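Local atomic coordinates of aminotransferase TlmJ (Streptoalloteichus hindustanus, PDB entry 5UID), a protein that probably acts as a pyridoxal 5'-phosphate-dependent aminotransferase of the DegT/DnrJ/EryC1 family, transferring amino groups in natural product biosynthesis. Residues W304-A309 with E353-L358. Residues are numbered along the deposited sequence; the frame is centred on the assembly and turned at random.
With SO4 (sulfate ion), chain F.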
# COMPACT_ATOMS: atom_id res chain seq x y z
N TRP A 304 -18.25 -6.31 22.45
CA TRP A 304 -19.22 -7.21 21.85
C TRP A 304 -20.20 -7.71 22.90
O TRP A 304 -19.79 -8.14 23.99
CB TRP A 304 -18.52 -8.39 21.17
CG TRP A 304 -17.78 -9.31 22.10
CD1 TRP A 304 -18.19 -10.52 22.56
CD2 TRP A 304 -16.48 -9.08 22.68
NE1 TRP A 304 -17.24 -11.07 23.38
CE2 TRP A 304 -16.18 -10.21 23.48
CE3 TRP A 304 -15.55 -8.04 22.60
CZ2 TRP A 304 -14.99 -10.32 24.19
CZ3 TRP A 304 -14.37 -8.16 23.32
CH2 TRP A 304 -14.10 -9.29 24.10
N VAL A 305 -21.49 -7.64 22.58
CA VAL A 305 -22.53 -8.17 23.44
C VAL A 305 -23.20 -9.33 22.71
O VAL A 305 -23.26 -9.36 21.48
CB VAL A 305 -23.57 -7.09 23.83
CG1 VAL A 305 -22.94 -6.06 24.75
CG2 VAL A 305 -24.12 -6.42 22.58
N ARG A 306 -23.70 -10.29 23.49
CA ARG A 306 -24.32 -11.49 22.95
C ARG A 306 -25.79 -11.54 23.32
O ARG A 306 -26.17 -11.19 24.44
CB ARG A 306 -23.60 -12.74 23.46
CG ARG A 306 -22.22 -12.96 22.87
CD ARG A 306 -21.43 -13.95 23.70
NE ARG A 306 -20.95 -13.34 24.94
CZ ARG A 306 -20.77 -13.99 26.08
NH1 ARG A 306 -21.05 -15.29 26.16
NH2 ARG A 306 -20.33 -13.35 27.15
N MSE A 307 -26.61 -11.97 22.38
CA MSE A 307 -28.05 -12.08 22.59
C MSE A 307 -28.62 -13.20 21.72
O MSE A 307 -27.90 -13.81 20.94
CB MSE A 307 -28.73 -10.75 22.30
CG MSE A 307 -28.62 -10.29 20.85
SE MSE A 307 -28.89 -8.37 20.64
CE MSE A 307 -27.10 -7.76 21.09
N ASP A 308 -29.92 -13.47 21.86
CA ASP A 308 -30.54 -14.52 21.07
C ASP A 308 -30.52 -14.14 19.59
O ASP A 308 -30.73 -12.99 19.22
CB ASP A 308 -31.98 -14.77 21.53
CG ASP A 308 -32.59 -16.00 20.89
OD1 ASP A 308 -32.21 -17.12 21.27
OD2 ASP A 308 -33.45 -15.84 20.00
N ALA A 309 -30.26 -15.14 18.74
CA ALA A 309 -30.09 -14.88 17.31
C ALA A 309 -31.36 -14.30 16.68
O ALA A 309 -31.27 -13.57 15.69
CB ALA A 309 -29.68 -16.17 16.59
N GLU A 353 -24.20 -15.48 14.70
CA GLU A 353 -25.62 -15.20 14.79
C GLU A 353 -26.03 -14.49 16.07
O GLU A 353 -27.14 -13.93 16.12
CB GLU A 353 -26.42 -16.50 14.67
CG GLU A 353 -26.43 -17.12 13.29
CD GLU A 353 -27.19 -18.43 13.25
OE1 GLU A 353 -26.68 -19.44 13.77
OE2 GLU A 353 -28.31 -18.44 12.70
N GLU A 354 -25.18 -14.48 17.09
CA GLU A 354 -25.57 -13.98 18.40
C GLU A 354 -24.79 -12.75 18.86
O GLU A 354 -25.16 -12.16 19.88
CB GLU A 354 -25.41 -15.08 19.45
CG GLU A 354 -26.31 -16.29 19.22
CD GLU A 354 -26.16 -17.35 20.30
OE1 GLU A 354 -25.24 -17.21 21.14
OE2 GLU A 354 -26.95 -18.31 20.30
N THR A 355 -23.74 -12.36 18.15
CA THR A 355 -22.85 -11.30 18.62
C THR A 355 -23.14 -10.00 17.88
O THR A 355 -23.42 -10.00 16.68
CB THR A 355 -21.39 -11.70 18.42
OG1 THR A 355 -21.19 -13.04 18.88
CG2 THR A 355 -20.47 -10.77 19.20
N LEU A 356 -23.08 -8.89 18.62
CA LEU A 356 -23.21 -7.56 18.06
C LEU A 356 -22.17 -6.67 18.73
O LEU A 356 -22.02 -6.69 19.95
CB LEU A 356 -24.61 -6.99 18.28
CG LEU A 356 -24.94 -5.70 17.51
CD1 LEU A 356 -24.98 -5.97 16.02
CD2 LEU A 356 -26.25 -5.10 17.99
N CYS A 357 -21.45 -5.89 17.92
CA CYS A 357 -20.40 -5.01 18.41
C CYS A 357 -20.93 -3.59 18.55
O CYS A 357 -21.47 -3.03 17.60
CB CYS A 357 -19.20 -5.04 17.47
SG CYS A 357 -18.49 -6.69 17.24
N LEU A 358 -20.77 -3.02 19.75
CA LEU A 358 -21.25 -1.68 20.07
C LEU A 358 -20.15 -0.65 19.87
O LEU A 358 -18.96 -0.99 19.91
CB LEU A 358 -21.74 -1.64 21.52
CG LEU A 358 -22.79 -2.67 21.94
CD1 LEU A 358 -23.22 -2.40 23.37
CD2 LEU A 358 -23.98 -2.66 21.00
S SO4 F . -20.14 -16.06 29.68
O1 SO4 F . -20.45 -16.55 31.02
O2 SO4 F . -19.27 -17.01 29.00
O3 SO4 F . -21.38 -15.90 28.93
O4 SO4 F . -19.47 -14.77 29.78
O HOH W 1 -29.66 -17.84 19.93
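Val305 and Leu356 form the hydrogen-bonded pair of a short antiparallel ribbon. Val305 N donates to Leu356 O at 2.8 Å, and Leu356 N returns a bond to Val305 O at 2.9 Å. A third backbone bond, Met307 N to Glu354 O, ties the chain after Arg306 to the last turn of helix 346-354.

Val305 and Leu356 share one face, where the ends of Leu358 and Met307 join them. Leu358 crosses Val305 at about a right angle, with its CD1 3.9 Å from Val305 CG1. Met307, present as selenomethionine, starts away from the ribbon, but its chain bends at the last torsion (chi3 83°). This brings CE back to 3.8 Å from Leu356 CB. Met315 of helix 309-321 touches both side chains.

Trp304, Arg306, Thr355 and Cys357 occupy the other face. Thr355 lies beside Trp304 and points the same way. Thr355 CG2 lies 3.7 Å from Trp304 CB and comes obliquely to the indole; Thr355 OG1 bonds to Ala351 O. Trp304 NE1 reaches Ala109 O, and Tyr134 and Tyr137 meet the indole edge-to-face. Arg306 leads outward. The edge of its guanidinium holds a sulfate, probably from the crystallisation liquor, with Arg306 NH1 2.9 Å from sulfate O3. Arg306 NH2 bonds to O4 and also to Cys288 O.

At the end of helix 346-354, the side chain of Glu354 runs extended along the backbone of Met307. One water accepts from Ala309 N and donates to Asp308 OD1 and Glu354 OE2. Glu354 OE1 pairs with Arg350.

The ribbon thus joins the start of helix 309-321 to the end of helix 346-354. The water's two donated bonds probably ease repulsion between the Asp308 and Glu354 carboxylates, and Arg350 would further offset the charge on Glu354.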